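Local coordinates for protein polymeric immunoglobulin receptor (Mus musculus, PDB 4NOF) that probably binds polymeric immunoglobulins for transport across epithelia, and is represented here by its second V-type Ig-like domain, at residues His11-Asp16 with Lys104-Gln109; Ala64-Lys69 with Phe76-Ser81. All coordinates share one frame; numbering follows the deposited sequence.

Interaction 1: His11-Asp16 with Lys104-Gln109; sequences HVYTKD and KNVDLQ
Tyr-13 lies next to Leu-108 in a short parallel ladder and uses both of its peptide groups to hold residues 104-109. Its N donates to Asp-107 O at 2.8 Å in a nearly straight bond (171° at the hydrogen), and its O accepts from Gln-109 N, also at 2.8 Å. His-11 does the same two residues earlier, with N to Asn-105 O and O from Asp-107 N, and Lys-15 N continues the row to Gln-109 O. The side chain of Tyr-13 adds an apolar contact: with CG beside its own backbone N (chi1 -64°), the ring swings back along the strand until its edge meets Val-106, CD1 lying 3.7 Å from CG1. His-11 lies over one face of this ring, its CD2 offset toward the rim, while its CB touches Lys-104 CE at 3.8 Å. On the other face of the sheet Thr-14 and Gln-109 run side by side, and Thr-14 OG1 reaches Gln-109 OE1 in a weak bond of 3.4 Å.

Further out, Glu-24 N bonds Tyr-13 OH and Val-21 packs on the same side chain, both from strand 21-26. Lys-104 NZ binds Asp-9 O and, 2.8 Å away, a water that His-11 ND1 contacts only weakly. This is the parallel pairing of the first strand with the last that V-set domains show. The pairing rests mainly on five backbone bonds, which depend little on side-chain identity; Tyr-13 adds apolar contact with Val-106 and Leu-108 on the face turned to strand 21-26, and Thr-14 and Gln-109 contribute mainly by lying alongside.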
# COMPACT_ATOMS: atom_id res chain seq x y z
N HIS A 11 8.05 3.41 5.94
CA HIS A 11 8.11 4.59 5.09
C HIS A 11 6.87 5.43 5.34
O HIS A 11 5.76 4.98 5.10
CB HIS A 11 8.19 4.21 3.61
CG HIS A 11 8.54 5.36 2.70
ND1 HIS A 11 9.68 5.38 1.93
CD2 HIS A 11 7.89 6.53 2.45
CE1 HIS A 11 9.72 6.50 1.23
NE2 HIS A 11 8.65 7.22 1.53
N VAL A 12 7.08 6.68 5.76
CA VAL A 12 5.99 7.59 6.04
C VAL A 12 5.75 8.52 4.85
O VAL A 12 6.68 9.11 4.31
CB VAL A 12 6.29 8.46 7.28
CG1 VAL A 12 5.14 9.41 7.56
CG2 VAL A 12 6.50 7.57 8.50
N TYR A 13 4.48 8.62 4.43
CA TYR A 13 4.00 9.57 3.44
C TYR A 13 3.04 10.55 4.12
O TYR A 13 2.16 10.16 4.87
CB TYR A 13 3.22 8.82 2.35
CG TYR A 13 4.03 7.84 1.53
CD1 TYR A 13 4.16 6.53 1.92
CD2 TYR A 13 4.68 8.25 0.37
CE1 TYR A 13 4.88 5.63 1.17
CE2 TYR A 13 5.43 7.35 -0.39
CZ TYR A 13 5.52 6.04 0.02
OH TYR A 13 6.26 5.12 -0.71
N THR A 14 3.19 11.85 3.85
CA THR A 14 2.38 12.87 4.48
C THR A 14 1.72 13.67 3.35
O THR A 14 2.42 14.21 2.47
CB THR A 14 3.25 13.80 5.37
OG1 THR A 14 3.89 13.05 6.40
CG2 THR A 14 2.42 14.88 6.04
N LYS A 15 0.40 13.68 3.33
CA LYS A 15 -0.36 14.34 2.27
C LYS A 15 -1.55 15.11 2.83
O LYS A 15 -2.14 14.74 3.84
CB LYS A 15 -0.88 13.31 1.28
CG LYS A 15 0.18 12.58 0.48
CD LYS A 15 0.92 13.47 -0.52
CE LYS A 15 2.12 12.74 -1.09
NZ LYS A 15 2.86 13.56 -2.09
N ASP A 16 -1.90 16.20 2.17
CA ASP A 16 -3.15 16.91 2.48
C ASP A 16 -4.39 16.16 2.00
O ASP A 16 -4.37 15.46 0.99
CB ASP A 16 -3.13 18.28 1.80
CG ASP A 16 -2.26 19.28 2.50
OD1 ASP A 16 -1.70 18.98 3.59
OD2 ASP A 16 -2.17 20.40 1.94
N LYS A 104 6.59 -4.57 3.02
CA LYS A 104 7.09 -3.24 3.31
C LYS A 104 6.02 -2.51 4.14
O LYS A 104 4.84 -2.43 3.73
CB LYS A 104 7.37 -2.45 2.02
CG LYS A 104 7.78 -0.98 2.21
CD LYS A 104 9.13 -0.84 2.87
CE LYS A 104 9.38 0.60 3.27
NZ LYS A 104 10.70 0.76 3.95
N ASN A 105 6.43 -2.00 5.29
CA ASN A 105 5.55 -1.21 6.12
C ASN A 105 5.49 0.26 5.63
O ASN A 105 6.52 0.88 5.41
CB ASN A 105 6.03 -1.26 7.59
CG ASN A 105 5.90 -2.64 8.19
OD1 ASN A 105 4.82 -3.23 8.18
ND2 ASN A 105 6.99 -3.16 8.70
N VAL A 106 4.27 0.80 5.59
CA VAL A 106 3.97 2.12 5.10
C VAL A 106 3.02 2.81 6.08
O VAL A 106 2.12 2.18 6.65
CB VAL A 106 3.27 2.01 3.72
CG1 VAL A 106 2.72 3.35 3.27
CG2 VAL A 106 4.26 1.44 2.70
N ASP A 107 3.24 4.11 6.32
CA ASP A 107 2.35 4.90 7.17
C ASP A 107 1.91 6.10 6.35
O ASP A 107 2.75 6.83 5.81
CB ASP A 107 3.08 5.35 8.44
CG ASP A 107 2.18 5.86 9.52
OD1 ASP A 107 0.94 5.91 9.40
OD2 ASP A 107 2.74 6.20 10.58
N LEU A 108 0.60 6.24 6.19
CA LEU A 108 0.02 7.38 5.51
C LEU A 108 -0.54 8.35 6.54
O LEU A 108 -1.41 8.03 7.33
CB LEU A 108 -1.08 6.93 4.55
CG LEU A 108 -1.70 8.05 3.73
CD1 LEU A 108 -0.65 8.81 2.93
CD2 LEU A 108 -2.77 7.46 2.81
N GLN A 109 0.01 9.56 6.55
CA GLN A 109 -0.52 10.64 7.36
C GLN A 109 -1.27 11.58 6.43
O GLN A 109 -0.72 12.04 5.42
CB GLN A 109 0.64 11.36 8.08
CG GLN A 109 0.18 12.59 8.86
CD GLN A 109 1.32 13.24 9.65
OE1 GLN A 109 2.05 14.08 9.13
NE2 GLN A 109 1.47 12.81 10.89
O HOH W 1 11.50 3.42 4.02

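Interaction 2: Ala64-Lys69 with Phe76-Ser81; sequences AKLFMK and FYVNIS
Tyr-77 and Phe-67 face each other as an antiparallel hydrogen-bonded pair, Phe-67 N giving to Tyr-77 O at 2.9 Å and Tyr-77 N to Phe-67 O at 2.8 Å. Their side chains meet in an unequal way. The CB of Tyr-77 sits over one face of the Phe-67 ring, 3.9 Å from its centroid and 21° off the normal, a CH-pi contact; the two rings, though tilted by just 25°, are slid so far apart that they barely overlap. Phe-67 reaches this place because its CG stands between the backbone N and carbonyl carbon (chi1 57°), laying the ring across the neighbouring strand, where its edge comes to Asn-79 CB, 4.1 Å from CE1. With an alanine at Phe-67, Tyr-77 CB would probably lose the ring face it rests on and Asn-79 CB the ring edge beside it. Farther along the Tyr-77 ring, CE2 meets the aliphatic CG of Lys-69 at 3.7 Å.

Phe-76 serves the reverse face of the hairpin. Its CD2 packs obliquely against Leu-66 CG at 3.9 Å, and its CB touches Met-68 CG at 3.7 Å. Val-78 CG2 extends this apolar row with a further contact to Leu-66.

Strand 75-80 is the middle of a three-stranded antiparallel sheet, with 64-67 along one edge and 21-26 along the other. Asn-79 ND2 bonds Thr-22 OG1 of strand 21-26 and Asn-20 OD1 just before it, and Phe-76 packs on disulfide-bonded Cys-25. Across the sandwich, Val-78 rests on Leu-38 and Ile-50 of strands 36-41 and 46-51, and Ala-64 also on Ile-50.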
# COMPACT_ATOMS: atom_id res chain seq x y z
N ALA A 64 -7.87 3.71 -6.27
CA ALA A 64 -6.65 2.97 -6.09
C ALA A 64 -6.27 2.27 -7.39
O ALA A 64 -7.12 1.70 -8.07
CB ALA A 64 -6.79 1.95 -4.96
N LYS A 65 -5.00 2.33 -7.73
CA LYS A 65 -4.51 1.63 -8.91
C LYS A 65 -3.15 1.04 -8.58
O LYS A 65 -2.31 1.69 -7.90
CB LYS A 65 -4.42 2.57 -10.10
CG LYS A 65 -5.76 3.15 -10.55
CD LYS A 65 -6.67 2.08 -11.15
CE LYS A 65 -8.02 2.63 -11.62
NZ LYS A 65 -8.77 3.40 -10.58
N LEU A 66 -2.95 -0.19 -9.02
CA LEU A 66 -1.73 -0.93 -8.77
C LEU A 66 -1.03 -1.16 -10.10
O LEU A 66 -1.66 -1.66 -11.03
CB LEU A 66 -2.04 -2.27 -8.11
CG LEU A 66 -0.89 -3.06 -7.52
CD1 LEU A 66 -1.33 -4.04 -6.42
CD2 LEU A 66 -0.16 -3.86 -8.61
N PHE A 67 0.24 -0.79 -10.17
CA PHE A 67 0.98 -0.91 -11.45
C PHE A 67 2.47 -1.05 -11.20
O PHE A 67 2.96 -0.85 -10.09
CB PHE A 67 0.69 0.31 -12.33
CG PHE A 67 1.03 1.62 -11.67
CD1 PHE A 67 0.11 2.28 -10.87
CD2 PHE A 67 2.28 2.20 -11.85
CE1 PHE A 67 0.42 3.49 -10.26
CE2 PHE A 67 2.58 3.41 -11.27
CZ PHE A 67 1.68 4.05 -10.46
N MET A 68 3.16 -1.39 -12.28
CA MET A 68 4.61 -1.35 -12.34
C MET A 68 5.07 -0.34 -13.41
O MET A 68 4.24 0.26 -14.09
CB MET A 68 5.16 -2.75 -12.54
CG MET A 68 5.00 -3.64 -11.29
SD MET A 68 5.54 -5.33 -11.44
CE MET A 68 7.32 -5.14 -11.34
N LYS A 69 6.37 -0.08 -13.47
CA LYS A 69 6.91 0.94 -14.38
C LYS A 69 8.09 0.39 -15.14
O LYS A 69 8.94 -0.27 -14.57
CB LYS A 69 7.41 2.14 -13.62
CG LYS A 69 6.35 2.99 -12.96
CD LYS A 69 5.61 3.88 -13.93
CE LYS A 69 6.44 5.10 -14.31
NZ LYS A 69 5.59 6.15 -14.93
N PHE A 76 6.60 -2.50 -7.15
CA PHE A 76 5.29 -2.11 -7.66
C PHE A 76 4.79 -0.91 -6.91
O PHE A 76 5.36 -0.49 -5.88
CB PHE A 76 4.26 -3.25 -7.69
CG PHE A 76 3.78 -3.71 -6.34
CD1 PHE A 76 4.48 -4.69 -5.63
CD2 PHE A 76 2.56 -3.23 -5.80
CE1 PHE A 76 4.01 -5.14 -4.39
CE2 PHE A 76 2.10 -3.70 -4.56
CZ PHE A 76 2.84 -4.65 -3.86
N TYR A 77 3.74 -0.31 -7.46
CA TYR A 77 3.23 0.95 -6.97
C TYR A 77 1.74 0.86 -6.78
O TYR A 77 1.05 0.18 -7.54
CB TYR A 77 3.54 2.10 -7.90
CG TYR A 77 5.00 2.28 -8.20
CD1 TYR A 77 5.82 3.03 -7.34
CD2 TYR A 77 5.59 1.64 -9.28
CE1 TYR A 77 7.18 3.19 -7.61
CE2 TYR A 77 6.96 1.79 -9.54
CZ TYR A 77 7.74 2.57 -8.72
OH TYR A 77 9.11 2.71 -9.00
N VAL A 78 1.25 1.53 -5.75
CA VAL A 78 -0.18 1.77 -5.60
C VAL A 78 -0.46 3.25 -5.46
O VAL A 78 0.04 3.90 -4.54
CB VAL A 78 -0.77 1.02 -4.38
CG1 VAL A 78 -2.25 1.30 -4.27
CG2 VAL A 78 -0.52 -0.48 -4.53
N ASN A 79 -1.21 3.81 -6.41
CA ASN A 79 -1.62 5.18 -6.29
C ASN A 79 -2.96 5.21 -5.64
O ASN A 79 -3.84 4.49 -6.05
CB ASN A 79 -1.69 5.90 -7.65
CG ASN A 79 -1.97 7.39 -7.48
OD1 ASN A 79 -3.10 7.80 -7.59
ND2 ASN A 79 -0.96 8.17 -7.11
N ILE A 80 -3.11 6.04 -4.61
CA ILE A 80 -4.41 6.28 -4.04
C ILE A 80 -4.74 7.75 -4.18
O ILE A 80 -3.99 8.60 -3.70
CB ILE A 80 -4.50 5.87 -2.54
CG1 ILE A 80 -4.12 4.40 -2.34
CG2 ILE A 80 -5.90 6.10 -2.00
CD1 ILE A 80 -3.86 4.05 -0.92
N SER A 81 -5.84 8.02 -4.85
CA SER A 81 -6.27 9.41 -5.08
C SER A 81 -7.42 9.85 -4.16
O SER A 81 -8.05 9.04 -3.50
CB SER A 81 -6.66 9.59 -6.53
OG SER A 81 -7.76 8.78 -6.86

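Overall arrangement
The two contacts belong to the opposite sheets of one Ig V-set sandwich, their centres about 14 Å apart and their nearest atoms about 5 Å apart without touching. Interaction 1 joins strands distant in sequence and attaches an outermost strand to its sheet; it is parallel and a surface contact. Interaction 2 is a local antiparallel hairpin lying between those strands along the chain, and is partly buried. Both rely on backbone ladders, but interaction 1 combines one apolar face with weak polar and water-linked contacts, whereas the side chains of interaction 2 meet almost wholly through aromatic and aliphatic packing. Strand 21-26 touches both: Glu-24 and Ile-23 meet side chains from each, so it bridges the two pairings.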